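SidF, inhibitor of growth family, member 3 (Legionella pneumophila subsp. pneumophila, PDB 4FYE) acts as a phosphoinositide phosphatase, probably removing the 3-phosphate from phosphatidylinositol 3,4,5-trisphosphate. Local coordinates at residues L472-L476 against Q567-L572; D465-A469 against E574-I579; N455-V459 against Q597-N601. The protein carries 1 engineered substitution. All blocks are in the same frame, centred on the assembly; numbering follows the deposited sequence.

Contact 1: L472-L476 against Q567-L572; sequences LHTLL and QINKAL
The helical segments 472-476 and 567-572 run nearly antiparallel, at 155° and 9.8 Å between their axes, with L472 opposite A571 and L475 opposite I568. No hydrogen bond joins them. Three leucines of 472-476 carry the contact. L475 points toward the other helix. Its CG stands beside the backbone N (chi1 -60°). L475 CD1 reaches over the turn between Q567 and A571, 4.1 Å from Q567 O and 4.3 Å from A571 CB. L475 CB packs on I568 CG1 at 4.3 Å. I568 presents its other branch to L476: the two side chains cross obliquely, and L476 CD2 meets I568 CG2 at 3.8 Å. L472 works at the other end of the contact, where L472 CD1 lies 4.3 Å from L572 CG. A571 has only a methyl group, and at its level the backbones come close, with 5.8 Å between L472 CA and A571 CA. L472, I568 and L572 also touch helix 590-614, which closes one side of this apolar seam. L475 O accepts a hydrogen bond from Y560 OH. This is leucine-rich antiparallel helix packing, as found in helical bundles.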
loop_
_atom_site.group_PDB
_atom_site.type_symbol
_atom_site.label_atom_id
_atom_site.label_comp_id
_atom_site.label_asym_id
_atom_site.label_seq_id
_atom_site.Cartn_x
_atom_site.Cartn_y
_atom_site.Cartn_z
ATOM N N LEU A 472 19.407 -26.290 -7.579
ATOM C CA LEU A 472 18.403 -25.297 -8.024
ATOM C C LEU A 472 19.138 -23.999 -8.321
ATOM O O LEU A 472 18.934 -23.338 -9.355
ATOM C CB LEU A 472 17.359 -25.059 -6.930
ATOM C CG LEU A 472 15.907 -24.760 -7.322
ATOM C CD1 LEU A 472 15.256 -24.004 -6.182
ATOM C CD2 LEU A 472 15.695 -24.025 -8.652
ATOM N N HIS A 473 20.018 -23.670 -7.385
ATOM C CA HIS A 473 20.805 -22.468 -7.446
ATOM C C HIS A 473 21.517 -22.408 -8.771
ATOM O O HIS A 473 21.341 -21.437 -9.510
ATOM C CB HIS A 473 21.772 -22.457 -6.280
ATOM C CG HIS A 473 22.655 -21.251 -6.234
ATOM N ND1 HIS A 473 22.814 -20.433 -7.283
ATOM C CD2 HIS A 473 23.468 -20.753 -5.219
ATOM C CE1 HIS A 473 23.665 -19.446 -6.954
ATOM N NE2 HIS A 473 24.063 -19.644 -5.689
ATOM N N THR A 474 22.297 -23.456 -9.094
ATOM C CA THR A 474 23.026 -23.579 -10.388
ATOM C C THR A 474 22.138 -23.155 -11.542
ATOM O O THR A 474 22.526 -22.301 -12.343
ATOM C CB THR A 474 23.526 -25.020 -10.646
ATOM O OG1 THR A 474 24.652 -25.285 -9.813
ATOM C CG2 THR A 474 23.927 -25.250 -12.135
ATOM N N LEU A 475 20.939 -23.738 -11.592
ATOM C CA LEU A 475 19.974 -23.451 -12.648
ATOM C C LEU A 475 19.419 -22.030 -12.626
ATOM O O LEU A 475 19.151 -21.452 -13.694
ATOM C CB LEU A 475 18.838 -24.470 -12.616
ATOM C CG LEU A 475 19.248 -25.945 -12.819
ATOM C CD1 LEU A 475 18.003 -26.816 -12.951
ATOM C CD2 LEU A 475 20.156 -26.162 -14.029
ATOM N N LEU A 476 19.259 -21.466 -11.427
ATOM C CA LEU A 476 18.635 -20.152 -11.316
ATOM C C LEU A 476 19.578 -19.052 -11.664
ATOM O O LEU A 476 19.143 -17.930 -11.923
ATOM C CB LEU A 476 18.074 -19.895 -9.923
ATOM C CG LEU A 476 16.739 -20.551 -9.596
ATOM C CD1 LEU A 476 16.054 -19.684 -8.557
ATOM C CD2 LEU A 476 15.857 -20.758 -10.831
ATOM N N GLN A 567 12.975 -28.180 -16.175
ATOM C CA GLN A 567 13.858 -28.682 -15.113
ATOM C C GLN A 567 13.936 -27.777 -13.880
ATOM O O GLN A 567 14.146 -28.258 -12.754
ATOM C CB GLN A 567 15.303 -28.893 -15.595
ATOM C CG GLN A 567 15.517 -29.274 -17.047
ATOM C CD GLN A 567 16.953 -29.000 -17.490
ATOM O OE1 GLN A 567 17.185 -28.519 -18.601
ATOM N NE2 GLN A 567 17.921 -29.281 -16.611
ATOM N N ILE A 568 13.832 -26.471 -14.091
ATOM C CA ILE A 568 13.811 -25.563 -12.968
ATOM C C ILE A 568 12.697 -26.046 -12.049
ATOM O O ILE A 568 12.879 -26.173 -10.847
ATOM C CB ILE A 568 13.627 -24.127 -13.453
ATOM C CG1 ILE A 568 14.920 -23.662 -14.152
ATOM C CG2 ILE A 568 13.313 -23.224 -12.287
ATOM C CD1 ILE A 568 14.756 -22.476 -15.090
ATOM N N ASN A 569 11.586 -26.425 -12.659
ATOM C CA ASN A 569 10.429 -26.914 -11.924
ATOM C C ASN A 569 10.613 -28.287 -11.273
ATOM O O ASN A 569 10.324 -28.452 -10.085
ATOM C CB ASN A 569 9.185 -26.923 -12.824
ATOM C CG ASN A 569 8.747 -25.521 -13.253
ATOM O OD1 ASN A 569 9.047 -24.530 -12.603
ATOM N ND2 ASN A 569 8.036 -25.448 -14.371
ATOM N N LYS A 570 11.082 -29.275 -12.048
ATOM C CA LYS A 570 11.394 -30.585 -11.482
ATOM C C LYS A 570 12.368 -30.395 -10.310
ATOM O O LYS A 570 12.218 -31.069 -9.295
ATOM C CB LYS A 570 11.940 -31.567 -12.537
ATOM C CG LYS A 570 12.049 -33.049 -12.117
ATOM C CD LYS A 570 10.897 -33.942 -12.610
ATOM C CE LYS A 570 9.519 -33.570 -12.029
ATOM N NZ LYS A 570 8.447 -34.524 -12.463
ATOM N N ALA A 571 13.320 -29.461 -10.429
ATOM C CA ALA A 571 14.306 -29.177 -9.359
ATOM C C ALA A 571 13.688 -28.532 -8.110
ATOM O O ALA A 571 14.021 -28.914 -6.985
ATOM C CB ALA A 571 15.431 -28.304 -9.882
ATOM N N LEU A 572 12.804 -27.551 -8.315
ATOM C CA LEU A 572 12.058 -26.897 -7.221
ATOM C C LEU A 572 11.248 -27.923 -6.411
ATOM O O LEU A 572 11.298 -27.954 -5.188
ATOM C CB LEU A 572 11.121 -25.864 -7.810
ATOM C CG LEU A 572 11.097 -24.452 -7.205
ATOM C CD1 LEU A 572 9.932 -23.682 -7.814
ATOM C CD2 LEU A 572 10.981 -24.384 -5.693
#

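Contact 2: D465-A469 against E574-I579; sequences DYDKA and ELKEQI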
loop_
_atom_site.group_PDB
_atom_site.type_symbol
_atom_site.label_atom_id
_atom_site.label_comp_id
_atom_site.label_asym_id
_atom_site.label_seq_id
_atom_site.Cartn_x
_atom_site.Cartn_y
_atom_site.Cartn_z
ATOM N N ASP A 465 23.918 -29.873 3.604
ATOM C CA ASP A 465 23.300 -31.207 3.758
ATOM C C ASP A 465 22.070 -31.355 2.875
ATOM O O ASP A 465 21.368 -32.369 2.929
ATOM C CB ASP A 465 22.920 -31.416 5.224
ATOM C CG ASP A 465 23.576 -30.395 6.120
ATOM O OD1 ASP A 465 23.066 -29.232 6.179
ATOM O OD2 ASP A 465 24.619 -30.750 6.714
ATOM N N TYR A 466 21.850 -30.326 2.051
ATOM C CA TYR A 466 20.723 -30.238 1.147
ATOM C C TYR A 466 21.267 -29.927 -0.256
ATOM O O TYR A 466 21.576 -28.782 -0.611
ATOM C CB TYR A 466 19.789 -29.150 1.665
ATOM C CG TYR A 466 19.511 -29.292 3.162
ATOM C CD1 TYR A 466 20.290 -28.620 4.130
ATOM C CD2 TYR A 466 18.482 -30.119 3.612
ATOM C CE1 TYR A 466 20.019 -28.732 5.465
ATOM C CE2 TYR A 466 18.211 -30.261 4.967
ATOM C CZ TYR A 466 18.974 -29.562 5.863
ATOM O OH TYR A 466 18.628 -29.633 7.118
ATOM N N ASP A 467 21.424 -30.979 -1.040
ATOM C CA ASP A 467 22.108 -30.875 -2.316
ATOM C C ASP A 467 21.146 -30.487 -3.418
ATOM O O ASP A 467 21.579 -30.134 -4.513
ATOM C CB ASP A 467 22.785 -32.196 -2.658
ATOM C CG ASP A 467 22.055 -33.381 -2.066
ATOM O OD1 ASP A 467 22.149 -33.530 -0.826
ATOM O OD2 ASP A 467 21.387 -34.145 -2.818
ATOM N N LYS A 468 19.841 -30.547 -3.140
ATOM C CA LYS A 468 18.845 -30.199 -4.160
ATOM C C LYS A 468 18.718 -28.694 -4.258
ATOM O O LYS A 468 18.112 -28.171 -5.188
ATOM C CB LYS A 468 17.479 -30.850 -3.892
ATOM C CG LYS A 468 17.399 -32.367 -4.092
ATOM C CD LYS A 468 17.839 -32.842 -5.477
ATOM C CE LYS A 468 18.419 -34.249 -5.420
ATOM N NZ LYS A 468 19.349 -34.547 -6.549
ATOM N N ALA A 469 19.299 -28.014 -3.275
ATOM C CA ALA A 469 19.318 -26.562 -3.229
ATOM C C ALA A 469 20.431 -26.059 -4.125
ATOM O O ALA A 469 20.218 -25.166 -4.954
ATOM C CB ALA A 469 19.500 -26.058 -1.797
ATOM N N GLU A 574 11.856 -31.252 -6.265
ATOM C CA GLU A 574 12.793 -32.110 -5.502
ATOM C C GLU A 574 13.325 -31.353 -4.264
ATOM O O GLU A 574 13.466 -31.946 -3.177
ATOM C CB GLU A 574 13.966 -32.643 -6.370
ATOM C CG GLU A 574 13.609 -33.596 -7.523
ATOM C CD GLU A 574 14.807 -33.929 -8.418
ATOM O OE1 GLU A 574 15.761 -33.124 -8.454
ATOM O OE2 GLU A 574 14.822 -34.990 -9.090
ATOM N N LEU A 575 13.592 -30.046 -4.412
ATOM C CA LEU A 575 13.984 -29.251 -3.250
ATOM C C LEU A 575 12.909 -29.336 -2.179
ATOM O O LEU A 575 13.216 -29.575 -1.013
ATOM C CB LEU A 575 14.281 -27.791 -3.584
ATOM C CG LEU A 575 15.365 -27.087 -2.734
ATOM C CD1 LEU A 575 15.062 -25.600 -2.635
ATOM C CD2 LEU A 575 15.531 -27.651 -1.338
ATOM N N LYS A 576 11.654 -29.184 -2.590
ATOM C CA LYS A 576 10.534 -29.261 -1.657
ATOM C C LYS A 576 10.528 -30.645 -1.007
ATOM O O LYS A 576 10.480 -30.769 0.216
ATOM C CB LYS A 576 9.194 -28.972 -2.376
ATOM C CG LYS A 576 7.979 -28.752 -1.470
ATOM C CD LYS A 576 6.656 -29.104 -2.159
ATOM C CE LYS A 576 5.454 -28.790 -1.260
ATOM N NZ LYS A 576 5.144 -27.331 -1.182
ATOM N N GLU A 577 10.588 -31.676 -1.843
ATOM C CA GLU A 577 10.663 -33.063 -1.389
ATOM C C GLU A 577 11.635 -33.310 -0.218
ATOM O O GLU A 577 11.300 -34.052 0.715
ATOM C CB GLU A 577 10.951 -34.000 -2.575
ATOM C CG GLU A 577 9.749 -34.845 -2.999
ATOM C CD GLU A 577 9.461 -34.808 -4.498
ATOM O OE1 GLU A 577 8.438 -34.209 -4.885
ATOM O OE2 GLU A 577 10.237 -35.363 -5.300
ATOM N N GLN A 578 12.817 -32.690 -0.245
ATOM C CA GLN A 578 13.783 -32.937 0.828
ATOM C C GLN A 578 13.622 -31.999 2.025
ATOM O O GLN A 578 13.944 -32.348 3.160
ATOM C CB GLN A 578 15.236 -32.979 0.307
ATOM C CG GLN A 578 16.036 -31.678 0.304
ATOM C CD GLN A 578 17.539 -31.899 0.052
ATOM O OE1 GLN A 578 18.250 -30.997 -0.399
ATOM N NE2 GLN A 578 18.022 -33.110 0.333
ATOM N N ILE A 579 13.071 -30.829 1.758
ATOM C CA ILE A 579 13.009 -29.722 2.701
ATOM C C ILE A 579 11.826 -29.895 3.646
ATOM O O ILE A 579 11.926 -29.746 4.861
ATOM C CB ILE A 579 13.026 -28.406 1.844
ATOM C CG1 ILE A 579 14.470 -27.886 1.745
ATOM C CG2 ILE A 579 12.020 -27.324 2.224
ATOM C CD1 ILE A 579 15.335 -28.220 2.937
#
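The Y466 ring and the Q578 amide stand almost perpendicular, their planes 87° apart. The amide carbon, Q578 CD, lies at the edge of the ring, near its plane. One face of the ring carries D465 CB, 3.9 Å above the plane and offset toward the rim. The I579 and Y466 side chains cross at about a right angle, with I579 CD1 3.7 Å from Y466 CD2. I579 also touches L596 of helix 590-614.

The Q578 side chain is extended beyond CG and reaches across to the backbone of 465-469. Q578 OE1 lies 3.0 Å from Y466 CA. Q578 OE1 also accepts the one hydrogen bond of the contact, from K468 N at 3.2 Å. The N-H points well at the oxygen (159°), but the donor sits above the carbonyl plane and off the lone pairs. D467 N is equally near to Q578 OE1, but its angle is too poor for a bond.

The K468 chain bends at chi2 (-55°) and passes across the E574 side chain at an angle. K468 CD is 3.6 Å from E574 OE1. The charged ends stay apart, with K468 NZ 4.3 Å from E574 OE1, so this is a loose pairing of opposite charges and not a salt bridge. L575 CG packs against K468 O at 3.8 Å, and both A469 and L575 touch F599.

The chemistry is therefore mixed. A glutamine carbonyl meets a backbone N-H of the loosely hydrogen-bonded helical part around 467-469, and this links 465-469 to the long helix 522-583. The lysine and glutamate would add only a modest electrostatic attraction, while L575, A469 and I579 supply apolar packing.

Contact 3: N455-V459 against Q597-N601; sequences NLDKV and QHFYN
N455 and H598 join helix 438-458 to helix 590-614 in a helix-helix contact within a largely helical part of the phosphatase fragment. The polar interaction is a single hydrogen bond. H598 NE2 donates to N455 OD1 at 3.1 Å, and the N-H points almost straight at the oxygen (168°). The oxygen lies at the imidazole edge, in the ring plane. The amide and ring planes are turned 70° from each other, and the donor is tilted from the carbonyl plane. N455 CG lies anti to the backbone N (chi1 -165°), which carries N455 OD1 across to the histidine. The other ring nitrogen, H598 ND1, bonds to E637 OE1. Both nitrogens are thus engaged, and this should fix the rotation of the ring.

The apolar interactions lie beside this bond. V459 CG2 comes to the edge of the histidine ring, 4.1 Å from H598 CD2. The L456 and F599 side chains meet at about a right angle. L456 CG lies 3.8 Å from F599 CE2, and L456 CD1 is 3.9 Å from F599 CE2. F599 is buried and also touches L463 of a loop. The backbone of 455-459 adds one more approach to this ring: V459 O lies 4.2 Å from F599 CD2.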
loop_
_atom_site.group_PDB
_atom_site.type_symbol
_atom_site.label_atom_id
_atom_site.label_comp_id
_atom_site.label_asym_id
_atom_site.label_seq_id
_atom_site.Cartn_x
_atom_site.Cartn_y
_atom_site.Cartn_z
ATOM N N ASN A 455 21.587 -13.055 -3.361
ATOM C CA ASN A 455 21.082 -13.506 -2.079
ATOM C C ASN A 455 21.071 -15.019 -2.005
ATOM O O ASN A 455 21.101 -15.599 -0.921
ATOM C CB ASN A 455 19.684 -12.940 -1.830
ATOM C CG ASN A 455 19.245 -13.063 -0.380
ATOM O OD1 ASN A 455 18.785 -14.118 0.066
ATOM N ND2 ASN A 455 19.349 -11.966 0.355
ATOM N N LEU A 456 21.032 -15.668 -3.166
ATOM C CA LEU A 456 21.199 -17.134 -3.217
ATOM C C LEU A 456 22.636 -17.528 -2.986
ATOM O O LEU A 456 22.892 -18.429 -2.191
ATOM C CB LEU A 456 20.670 -17.747 -4.516
ATOM C CG LEU A 456 19.346 -18.543 -4.448
ATOM C CD1 LEU A 456 18.303 -17.986 -3.476
ATOM C CD2 LEU A 456 18.751 -18.710 -5.846
ATOM N N ASP A 457 23.556 -16.835 -3.667
ATOM C CA ASP A 457 24.998 -17.023 -3.495
ATOM C C ASP A 457 25.384 -17.018 -2.015
ATOM O O ASP A 457 26.332 -17.679 -1.623
ATOM C CB ASP A 457 25.793 -15.933 -4.251
ATOM C CG ASP A 457 25.609 -16.001 -5.790
ATOM O OD1 ASP A 457 24.893 -16.906 -6.268
ATOM O OD2 ASP A 457 26.171 -15.156 -6.534
ATOM N N LYS A 458 24.583 -16.320 -1.212
ATOM C CA LYS A 458 24.914 -15.889 0.136
ATOM C C LYS A 458 24.316 -16.757 1.255
ATOM O O LYS A 458 24.859 -16.800 2.343
ATOM C CB LYS A 458 24.466 -14.419 0.283
ATOM C CG LYS A 458 25.156 -13.600 1.363
ATOM C CD LYS A 458 24.254 -13.407 2.568
ATOM C CE LYS A 458 23.448 -12.124 2.442
ATOM N NZ LYS A 458 22.214 -12.247 3.258
ATOM N N VAL A 459 23.185 -17.410 1.020
ATOM C CA VAL A 459 22.705 -18.424 1.972
ATOM C C VAL A 459 22.624 -19.820 1.345
ATOM O O VAL A 459 21.781 -20.628 1.716
ATOM C CB VAL A 459 21.390 -18.060 2.752
ATOM C CG1 VAL A 459 21.686 -17.126 3.920
ATOM C CG2 VAL A 459 20.272 -17.522 1.854
ATOM N N GLN A 597 12.774 -22.139 4.436
ATOM C CA GLN A 597 11.562 -21.543 3.890
ATOM C C GLN A 597 11.937 -20.312 3.108
ATOM O O GLN A 597 11.466 -20.121 1.986
ATOM C CB GLN A 597 10.598 -21.181 5.016
ATOM C CG GLN A 597 10.182 -22.376 5.875
ATOM C CD GLN A 597 9.458 -21.958 7.140
ATOM O OE1 GLN A 597 9.788 -20.929 7.741
ATOM N NE2 GLN A 597 8.443 -22.740 7.544
ATOM N N HIS A 598 12.796 -19.485 3.699
ATOM C CA HIS A 598 13.332 -18.340 2.984
ATOM C C HIS A 598 13.923 -18.771 1.690
ATOM O O HIS A 598 13.559 -18.230 0.657
ATOM C CB HIS A 598 14.389 -17.592 3.780
ATOM C CG HIS A 598 15.068 -16.473 2.987
ATOM N ND1 HIS A 598 14.404 -15.354 2.584
ATOM C CD2 HIS A 598 16.384 -16.351 2.510
ATOM C CE1 HIS A 598 15.260 -14.557 1.902
ATOM N NE2 HIS A 598 16.466 -15.173 1.849
ATOM N N PHE A 599 14.826 -19.743 1.706
ATOM C CA PHE A 599 15.468 -20.153 0.438
ATOM C C PHE A 599 14.456 -20.621 -0.618
ATOM O O PHE A 599 14.449 -20.178 -1.780
ATOM C CB PHE A 599 16.525 -21.255 0.658
ATOM C CG PHE A 599 17.271 -21.639 -0.598
ATOM C CD1 PHE A 599 16.734 -22.557 -1.498
ATOM C CD2 PHE A 599 18.521 -21.092 -0.881
ATOM C CE1 PHE A 599 17.420 -22.929 -2.650
ATOM C CE2 PHE A 599 19.214 -21.456 -2.036
ATOM C CZ PHE A 599 18.660 -22.371 -2.921
ATOM N N TYR A 600 13.619 -21.552 -0.212
ATOM C CA TYR A 600 12.651 -22.111 -1.110
ATOM C C TYR A 600 11.597 -21.102 -1.604
ATOM O O TYR A 600 11.143 -21.168 -2.754
ATOM C CB TYR A 600 11.927 -23.223 -0.395
ATOM C CG TYR A 600 10.899 -23.812 -1.265
ATOM C CD1 TYR A 600 9.606 -23.260 -1.336
ATOM C CD2 TYR A 600 11.224 -24.876 -2.098
ATOM C CE1 TYR A 600 8.657 -23.801 -2.190
ATOM C CE2 TYR A 600 10.294 -25.427 -2.958
ATOM C CZ TYR A 600 9.014 -24.893 -2.995
ATOM O OH TYR A 600 8.116 -25.460 -3.858
ATOM N N ASN A 601 11.159 -20.207 -0.728
ATOM C CA ASN A 601 10.078 -19.326 -1.120
ATOM C C ASN A 601 10.549 -18.284 -2.122
ATOM O O ASN A 601 9.855 -18.035 -3.101
ATOM C CB ASN A 601 9.340 -18.751 0.103
ATOM C CG ASN A 601 8.335 -19.741 0.678
ATOM O OD1 ASN A 601 7.765 -20.607 -0.046
ATOM N ND2 ASN A 601 8.095 -19.634 1.968
#

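How the contacts relate
The three contacts form one cluster, with centres 11 to 13 Å apart, on the same side of the chain's centre. Along the chain they are nested: contact 3 closes the outermost loop, contact 2 lies inside it and contact 1 is innermost. Contacts 1 and 2 share helices 467-476 and 522-583. Contact 3 uses their neighbours in sequence, helices 438-458 and 590-614. The four helices therefore pack as one group. L472 CD1 touches L575 CD1 at 3.9 Å between contacts 1 and 2, and K576 CB touches Y600 CE2 at 3.8 Å between contacts 2 and 3. The cluster brackets a mostly helical excursion that includes a predicted coiled coil, and holds its two ends together.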